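Local coordinates for THUMP domain-containing protein (Pyrococcus horikoshii, PDB 1VBK) that probably binds RNA through its THUMP domain and ATP through a ThiI-like domain, as a putative thiamine-biosynthesis protein, at residues K86-K98 and I152-T165. Sequence-based numbering, arbitrary orientation.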
ATOM      1  N   LYS A  86      44.115 -13.478  22.417  1.00 22.42           N
ATOM      2  CA  LYS A  86      43.875 -12.765  21.169  1.00 22.12           C
ATOM      3  C   LYS A  86      43.128 -11.453  21.386  1.00 20.30           C
ATOM      4  O   LYS A  86      43.417 -10.453  20.725  1.00 19.89           O
ATOM      5  CB  LYS A  86      43.110 -13.661  20.193  1.00 22.69           C
ATOM      6  CG  LYS A  86      43.900 -14.900  19.780  1.00 27.38           C
ATOM      7  CD  LYS A  86      43.228 -15.636  18.633  1.00 29.72           C
ATOM      8  CE  LYS A  86      44.125 -16.732  18.084  1.00 31.38           C
ATOM      9  NZ  LYS A  86      43.588 -17.251  16.795  1.00 35.21           N
ATOM     10  N   ILE A  87      42.170 -11.455  22.306  1.00 17.50           N
ATOM     11  CA  ILE A  87      41.414 -10.241  22.608  1.00 18.25           C
ATOM     12  C   ILE A  87      42.369  -9.182  23.184  1.00 18.03           C
ATOM     13  O   ILE A  87      42.311  -8.013  22.801  1.00 18.46           O
ATOM     14  CB  ILE A  87      40.274 -10.529  23.619  1.00 17.34           C
ATOM     15  CG1 ILE A  87      39.170 -11.350  22.939  1.00 17.34           C
ATOM     16  CG2 ILE A  87      39.705  -9.226  24.163  1.00 16.11           C
ATOM     17  CD1 ILE A  87      38.078 -11.824  23.893  1.00 18.57           C
ATOM     18  N   ASN A  88      43.253  -9.590  24.092  1.00 16.56           N
ATOM     19  CA  ASN A  88      44.206  -8.644  24.679  1.00 17.40           C
ATOM     20  C   ASN A  88      45.164  -8.047  23.655  1.00 17.81           C
ATOM     21  O   ASN A  88      45.354  -6.830  23.612  1.00 17.23           O
ATOM     22  CB  ASN A  88      45.040  -9.300  25.788  1.00 16.73           C
ATOM     23  CG  ASN A  88      44.346  -9.270  27.135  1.00 20.05           C
ATOM     24  OD1 ASN A  88      43.493  -8.418  27.385  1.00 19.33           O
ATOM     25  ND2 ASN A  88      44.720 -10.192  28.018  1.00 21.66           N
ATOM     26  N   ARG A  89      45.775  -8.889  22.829  1.00 19.20           N
ATOM     27  CA  ARG A  89      46.720  -8.349  21.868  1.00 22.89           C
ATOM     28  C   ARG A  89      46.057  -7.493  20.792  1.00 20.92           C
ATOM     29  O   ARG A  89      46.627  -6.486  20.377  1.00 19.62           O
ATOM     30  CB  ARG A  89      47.584  -9.455  21.241  1.00 27.04           C
ATOM     31  CG  ARG A  89      46.958 -10.275  20.137  1.00 37.05           C
ATOM     32  CD  ARG A  89      48.072 -10.835  19.238  1.00 41.73           C
ATOM     33  NE  ARG A  89      47.585 -11.773  18.227  1.00 46.80           N
ATOM     34  CZ  ARG A  89      47.492 -13.089  18.404  1.00 49.08           C
ATOM     35  NH1 ARG A  89      47.856 -13.637  19.560  1.00 49.63           N
ATOM     36  NH2 ARG A  89      47.039 -13.860  17.422  1.00 49.58           N
ATOM     37  N   THR A  90      44.858  -7.863  20.350  1.00 19.13           N
ATOM     38  CA  THR A  90      44.183  -7.056  19.337  1.00 18.67           C
ATOM     39  C   THR A  90      43.733  -5.735  19.955  1.00 17.24           C
ATOM     40  O   THR A  90      43.807  -4.687  19.322  1.00 16.34           O
ATOM     41  CB  THR A  90      42.955  -7.773  18.747  1.00 20.80           C
ATOM     42  OG1 THR A  90      43.349  -9.049  18.231  1.00 23.21           O
ATOM     43  CG2 THR A  90      42.362  -6.943  17.601  1.00 20.16           C
ATOM     44  N   ALA A  91      43.261  -5.791  21.197  1.00 15.93           N
ATOM     45  CA  ALA A  91      42.821  -4.585  21.887  1.00 15.63           C
ATOM     46  C   ALA A  91      43.989  -3.598  22.023  1.00 16.22           C
ATOM     47  O   ALA A  91      43.821  -2.401  21.791  1.00 15.15           O
ATOM     48  CB  ALA A  91      42.266  -4.938  23.256  1.00 14.48           C
ATOM     49  N   LEU A  92      45.166  -4.101  22.391  1.00 15.42           N
ATOM     50  CA  LEU A  92      46.345  -3.245  22.544  1.00 16.60           C
ATOM     51  C   LEU A  92      46.783  -2.680  21.191  1.00 15.94           C
ATOM     52  O   LEU A  92      47.152  -1.509  21.084  1.00 13.61           O
ATOM     53  CB  LEU A  92      47.497  -4.027  23.189  1.00 15.92           C
ATOM     54  CG  LEU A  92      48.815  -3.287  23.452  1.00 16.30           C
ATOM     55  CD1 LEU A  92      48.563  -2.045  24.298  1.00 17.83           C
ATOM     56  CD2 LEU A  92      49.785  -4.225  24.165  1.00 16.45           C
ATOM     57  N   LEU A  93      46.725  -3.511  20.159  1.00 16.21           N
ATOM     58  CA  LEU A  93      47.102  -3.085  18.815  1.00 18.28           C
ATOM     59  C   LEU A  93      46.225  -1.921  18.351  1.00 17.51           C
ATOM     60  O   LEU A  93      46.716  -0.912  17.826  1.00 17.52           O
ATOM     61  CB  LEU A  93      46.952  -4.255  17.840  1.00 22.57           C
ATOM     62  CG  LEU A  93      47.311  -3.984  16.378  1.00 27.34           C
ATOM     63  CD1 LEU A  93      48.819  -3.813  16.250  1.00 30.06           C
ATOM     64  CD2 LEU A  93      46.839  -5.148  15.508  1.00 31.65           C
ATOM     65  N   MET A  94      44.921  -2.060  18.544  1.00 15.76           N
ATOM     66  CA  MET A  94      43.997  -1.015  18.140  1.00 18.10           C
ATOM     67  C   MET A  94      44.091   0.214  19.035  1.00 15.91           C
ATOM     68  O   MET A  94      43.888   1.336  18.581  1.00 12.89           O
ATOM     69  CB  MET A  94      42.577  -1.567  18.119  1.00 18.58           C
ATOM     70  CG  MET A  94      42.442  -2.677  17.092  1.00 25.33           C
ATOM     71  SD  MET A  94      40.768  -3.079  16.697  1.00 30.47           S
ATOM     72  CE  MET A  94      40.324  -1.602  15.702  1.00 24.61           C
ATOM     73  N   PHE A  95      44.402  -0.003  20.306  1.00 16.31           N
ATOM     74  CA  PHE A  95      44.540   1.104  21.243  1.00 15.94           C
ATOM     75  C   PHE A  95      45.716   1.963  20.806  1.00 16.16           C
ATOM     76  O   PHE A  95      45.626   3.191  20.781  1.00 15.48           O
ATOM     77  CB  PHE A  95      44.781   0.575  22.661  1.00 14.91           C
ATOM     78  CG  PHE A  95      45.060   1.654  23.676  1.00 15.73           C
ATOM     79  CD1 PHE A  95      46.338   2.200  23.805  1.00 17.04           C
ATOM     80  CD2 PHE A  95      44.043   2.134  24.493  1.00 15.76           C
ATOM     81  CE1 PHE A  95      46.598   3.212  24.737  1.00 15.85           C
ATOM     82  CE2 PHE A  95      44.289   3.141  25.426  1.00 15.03           C
ATOM     83  CZ  PHE A  95      45.572   3.682  25.548  1.00 14.15           C
ATOM     84  N   ARG A  96      46.821   1.310  20.457  1.00 16.33           N
ATOM     85  CA  ARG A  96      48.014   2.028  20.030  1.00 17.00           C
ATOM     86  C   ARG A  96      47.777   2.815  18.751  1.00 18.32           C
ATOM     87  O   ARG A  96      48.237   3.950  18.622  1.00 16.66           O
ATOM     88  CB  ARG A  96      49.184   1.051  19.886  1.00 15.30           C
ATOM     89  CG  ARG A  96      49.745   0.655  21.245  1.00 14.78           C
ATOM     90  CD  ARG A  96      50.700  -0.519  21.208  1.00 17.66           C
ATOM     91  NE  ARG A  96      51.405  -0.639  22.485  1.00 19.17           N
ATOM     92  CZ  ARG A  96      52.192  -1.654  22.825  1.00 18.05           C
ATOM     93  NH1 ARG A  96      52.382  -2.661  21.986  1.00 18.39           N
ATOM     94  NH2 ARG A  96      52.802  -1.651  24.005  1.00 18.33           N
ATOM     95  N   LYS A  97      47.032   2.232  17.820  1.00 19.22           N
ATOM     96  CA  LYS A  97      46.742   2.925  16.575  1.00 20.76           C
ATOM     97  C   LYS A  97      45.951   4.195  16.873  1.00 20.67           C
ATOM     98  O   LYS A  97      46.256   5.264  16.352  1.00 18.59           O
ATOM     99  CB  LYS A  97      45.943   2.029  15.626  1.00 22.37           C
ATOM    100  CG  LYS A  97      45.495   2.754  14.367  1.00 29.23           C
ATOM    101  CD  LYS A  97      44.922   1.803  13.325  1.00 34.51           C
ATOM    102  CE  LYS A  97      44.369   2.580  12.139  1.00 37.61           C
ATOM    103  NZ  LYS A  97      45.381   3.538  11.597  1.00 38.34           N
ATOM    104  N   LYS A  98      44.936   4.071  17.723  1.00 19.24           N
ATOM    105  CA  LYS A  98      44.115   5.217  18.077  1.00 18.96           C
ATOM    106  C   LYS A  98      44.909   6.233  18.896  1.00 19.59           C
ATOM    107  O   LYS A  98      44.795   7.441  18.675  1.00 18.78           O
ATOM    108  CB  LYS A  98      42.890   4.757  18.864  1.00 19.90           C
ATOM    109  CG  LYS A  98      41.962   5.882  19.312  1.00 20.21           C
ATOM    110  CD  LYS A  98      41.242   6.546  18.150  1.00 21.14           C
ATOM    111  CE  LYS A  98      40.211   7.537  18.673  1.00 23.67           C
ATOM    112  NZ  LYS A  98      39.427   8.168  17.580  1.00 28.47           N
ATOM    113  N   ILE A 152      37.858   1.273  23.964  1.00 16.17           N
ATOM    114  CA  ILE A 152      38.125  -0.020  23.350  1.00 16.45           C
ATOM    115  C   ILE A 152      36.827  -0.804  23.506  1.00 17.30           C
ATOM    116  O   ILE A 152      36.436  -1.145  24.623  1.00 17.31           O
ATOM    117  CB  ILE A 152      39.254  -0.789  24.081  1.00 17.05           C
ATOM    118  CG1 ILE A 152      40.577  -0.023  23.966  1.00 21.15           C
ATOM    119  CG2 ILE A 152      39.401  -2.190  23.496  1.00 19.28           C
ATOM    120  CD1 ILE A 152      41.107   0.113  22.544  1.00 20.53           C
ATOM    121  N   GLY A 153      36.158  -1.074  22.387  1.00 16.59           N
ATOM    122  CA  GLY A 153      34.910  -1.816  22.433  1.00 15.58           C
ATOM    123  C   GLY A 153      35.151  -3.265  22.069  1.00 16.79           C
ATOM    124  O   GLY A 153      35.955  -3.561  21.183  1.00 15.43           O
ATOM    125  N   ILE A 154      34.455  -4.172  22.745  1.00 15.32           N
ATOM    126  CA  ILE A 154      34.622  -5.597  22.492  1.00 17.34           C
ATOM    127  C   ILE A 154      33.276  -6.310  22.508  1.00 18.72           C
ATOM    128  O   ILE A 154      32.563  -6.278  23.508  1.00 20.10           O
ATOM    129  CB  ILE A 154      35.530  -6.250  23.567  1.00 19.31           C
ATOM    130  CG1 ILE A 154      36.880  -5.527  23.620  1.00 19.70           C
ATOM    131  CG2 ILE A 154      35.715  -7.739  23.268  1.00 20.27           C
ATOM    132  CD1 ILE A 154      37.797  -6.003  24.746  1.00 17.17           C
ATOM    133  N   GLU A 155      32.925  -6.938  21.392  1.00 17.65           N
ATOM    134  CA  GLU A 155      31.678  -7.674  21.305  1.00 16.69           C
ATOM    135  C   GLU A 155      32.017  -9.123  20.993  1.00 17.55           C
ATOM    136  O   GLU A 155      32.734  -9.407  20.032  1.00 19.67           O
ATOM    137  CB  GLU A 155      30.777  -7.074  20.218  1.00 19.21           C
ATOM    138  CG  GLU A 155      30.249  -5.688  20.585  1.00 21.51           C
ATOM    139  CD  GLU A 155      29.224  -5.156  19.602  1.00 23.23           C
ATOM    140  OE1 GLU A 155      28.566  -5.970  18.923  1.00 22.46           O
ATOM    141  OE2 GLU A 155      29.066  -3.920  19.527  1.00 24.54           O
ATOM    142  N   ILE A 156      31.522 -10.038  21.820  1.00 17.82           N
ATOM    143  CA  ILE A 156      31.790 -11.456  21.618  1.00 19.76           C
ATOM    144  C   ILE A 156      30.516 -12.163  21.180  1.00 19.89           C
ATOM    145  O   ILE A 156      29.470 -12.038  21.811  1.00 19.87           O
ATOM    146  CB  ILE A 156      32.334 -12.104  22.903  1.00 20.15           C
ATOM    147  CG1 ILE A 156      33.532 -11.293  23.408  1.00 19.88           C
ATOM    148  CG2 ILE A 156      32.756 -13.549  22.622  1.00 21.56           C
ATOM    149  CD1 ILE A 156      34.144 -11.823  24.680  1.00 22.37           C
ATOM    150  N   MET A 157      30.616 -12.912  20.094  1.00 21.47           N
ATOM    151  CA  MET A 157      29.456 -13.594  19.554  1.00 23.03           C
ATOM    152  C   MET A 157      29.869 -14.878  18.854  1.00 21.26           C
ATOM    153  O   MET A 157      30.685 -14.858  17.933  1.00 20.19           O
ATOM    154  CB  MET A 157      28.747 -12.645  18.580  1.00 24.45           C
ATOM    155  CG  MET A 157      27.547 -13.208  17.854  1.00 28.98           C
ATOM    156  SD  MET A 157      26.657 -11.877  17.003  1.00 33.12           S
ATOM    157  CE  MET A 157      27.774 -11.515  15.645  1.00 31.65           C
ATOM    158  N   GLN A 158      29.310 -15.995  19.314  1.00 21.41           N
ATOM    159  CA  GLN A 158      29.597 -17.302  18.736  1.00 22.26           C
ATOM    160  C   GLN A 158      31.078 -17.580  18.493  1.00 21.52           C
ATOM    161  O   GLN A 158      31.485 -17.854  17.367  1.00 20.89           O
ATOM    162  CB  GLN A 158      28.826 -17.466  17.419  1.00 25.45           C
ATOM    163  CG  GLN A 158      27.327 -17.317  17.568  1.00 29.96           C
ATOM    164  CD  GLN A 158      26.571 -17.558  16.266  1.00 34.79           C
ATOM    165  OE1 GLN A 158      25.370 -17.319  16.189  1.00 37.73           O
ATOM    166  NE2 GLN A 158      27.272 -18.037  15.244  1.00 35.11           N
ATOM    167  N   GLY A 159      31.884 -17.497  19.549  1.00 20.05           N
ATOM    168  CA  GLY A 159      33.307 -17.783  19.424  1.00 22.19           C
ATOM    169  C   GLY A 159      34.194 -16.763  18.729  1.00 21.58           C
ATOM    170  O   GLY A 159      35.393 -17.001  18.553  1.00 21.05           O
ATOM    171  N   LYS A 160      33.620 -15.636  18.321  1.00 21.32           N
ATOM    172  CA  LYS A 160      34.394 -14.592  17.658  1.00 21.38           C
ATOM    173  C   LYS A 160      34.330 -13.319  18.489  1.00 20.27           C
ATOM    174  O   LYS A 160      33.307 -13.024  19.107  1.00 20.30           O
ATOM    175  CB  LYS A 160      33.828 -14.285  16.267  1.00 23.15           C
ATOM    176  CG  LYS A 160      33.774 -15.466  15.305  1.00 27.65           C
ATOM    177  CD  LYS A 160      35.159 -15.956  14.931  1.00 29.89           C
ATOM    178  CE  LYS A 160      35.074 -17.070  13.899  1.00 33.57           C
ATOM    179  NZ  LYS A 160      36.417 -17.610  13.564  1.00 37.15           N
ATOM    180  N   ALA A 161      35.430 -12.574  18.507  1.00 20.11           N
ATOM    181  CA  ALA A 161      35.482 -11.308  19.231  1.00 18.92           C
ATOM    182  C   ALA A 161      35.647 -10.204  18.188  1.00 18.08           C
ATOM    183  O   ALA A 161      36.467 -10.317  17.278  1.00 18.76           O
ATOM    184  CB  ALA A 161      36.664 -11.290  20.204  1.00 19.21           C
ATOM    185  N   TYR A 162      34.856  -9.147  18.321  1.00 18.51           N
ATOM    186  CA  TYR A 162      34.906  -8.015  17.401  1.00 16.03           C
ATOM    187  C   TYR A 162      35.415  -6.836  18.211  1.00 17.27           C
ATOM    188  O   TYR A 162      34.739  -6.356  19.111  1.00 16.83           O
ATOM    189  CB  TYR A 162      33.506  -7.739  16.854  1.00 17.07           C
ATOM    190  CG  TYR A 162      32.941  -8.917  16.094  1.00 18.24           C
ATOM    191  CD1 TYR A 162      33.262  -9.124  14.752  1.00 19.52           C
ATOM    192  CD2 TYR A 162      32.131  -9.855  16.729  1.00 19.22           C
ATOM    193  CE1 TYR A 162      32.789 -10.242  14.060  1.00 21.39           C
ATOM    194  CE2 TYR A 162      31.653 -10.982  16.047  1.00 21.23           C
ATOM    195  CZ  TYR A 162      31.987 -11.166  14.715  1.00 21.87           C
ATOM    196  OH  TYR A 162      31.532 -12.278  14.040  1.00 22.46           O
ATOM    197  N   ILE A 163      36.613  -6.376  17.877  1.00 17.11           N
ATOM    198  CA  ILE A 163      37.246  -5.291  18.610  1.00 18.31           C
ATOM    199  C   ILE A 163      37.306  -3.998  17.815  1.00 17.13           C
ATOM    200  O   ILE A 163      37.741  -3.987  16.666  1.00 15.72           O
ATOM    201  CB  ILE A 163      38.655  -5.733  19.029  1.00 18.71           C
ATOM    202  CG1 ILE A 163      38.542  -7.049  19.813  1.00 21.67           C
ATOM    203  CG2 ILE A 163      39.334  -4.650  19.852  1.00 19.39           C
ATOM    204  CD1 ILE A 163      39.864  -7.616  20.275  1.00 24.27           C
ATOM    205  N   TYR A 164      36.875  -2.903  18.436  1.00 15.38           N
ATOM    206  CA  TYR A 164      36.848  -1.618  17.756  1.00 17.28           C
ATOM    207  C   TYR A 164      37.218  -0.427  18.645  1.00 18.00           C
ATOM    208  O   TYR A 164      37.192  -0.521  19.871  1.00 17.77           O
ATOM    209  CB  TYR A 164      35.446  -1.381  17.180  1.00 16.45           C
ATOM    210  CG  TYR A 164      34.355  -1.291  18.238  1.00 17.76           C
ATOM    211  CD1 TYR A 164      33.669  -2.427  18.677  1.00 20.53           C
ATOM    212  CD2 TYR A 164      34.016  -0.061  18.802  1.00 20.71           C
ATOM    213  CE1 TYR A 164      32.661  -2.328  19.657  1.00 21.88           C
ATOM    214  CE2 TYR A 164      33.028   0.047  19.769  1.00 21.93           C
ATOM    215  CZ  TYR A 164      32.354  -1.081  20.193  1.00 23.11           C
ATOM    216  OH  TYR A 164      31.365  -0.936  21.144  1.00 28.69           O
ATOM    217  N   THR A 165      37.562   0.691  18.012  1.00 17.40           N
ATOM    218  CA  THR A 165      37.874   1.922  18.739  1.00 19.00           C
ATOM    219  C   THR A 165      36.965   3.040  18.237  1.00 20.19           C
ATOM    220  O   THR A 165      36.886   4.104  18.854  1.00 20.98           O
ATOM    221  CB  THR A 165      39.338   2.376  18.548  1.00 21.72           C
ATOM    222  OG1 THR A 165      39.634   2.473  17.153  1.00 20.98           O
ATOM    223  CG2 THR A 165      40.294   1.403  19.215  1.00 21.29           C
TER
HETATM  224  O   HOH W   1      42.275   1.667  16.447  1.00 27.02           O
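Helix packing on a beta hairpin of the THUMP domain brings Ile87, Thr90, Ala91 and Met94 onto Ile163, a branched residue suited both to a strand and to filling the space beneath a helix. Helix 86-98 runs nearly along strand 160-164, at 18° and 8.5 Å between axes; strands 152-157 and 160-164, joined by the type I' turn from Met157 to Lys160, pair antiparallel. The small Ala91 is consistent with the closest backbone approach, 6.5 Å from its CA to Ile163 CA. With CG1 anti to its carbonyl carbon (chi1 -55°), Ile163 points CD1 at the helix, 3.5 Å from Thr90 CB, tighter than usual for two carbons. The OG1 of Thr90 turns back to Lys86 O (2.9 Å), meeting it from the face opposite the residue's own N, which leaves the methyl for Ile163. Shortening Thr90 to alanine would remove that methyl, probably leaving a gap beside Ile163 CD1 and Lys86 O with one donor fewer. Towards the turn, Ile87 lays CG1 on the methyl of Ala161, and its CG2 meets CD1 of Ile154. At the other end Ile152 CD1 reaches Phe95 CB at 3.7 Å and lies at the ring's edge, while unbranched Met94 sets SD 3.2 Å from Ile163 O, its bend at chi3 (73°) carrying CE toward Tyr164 CA. Water 1 donates to Met94 O and also hydrogen-bonds Thr165 OG1. With no direct hydrogen bond between them, helix and hairpin are held mainly by van der Waals contact between apolar side chains, this water linking them at one end.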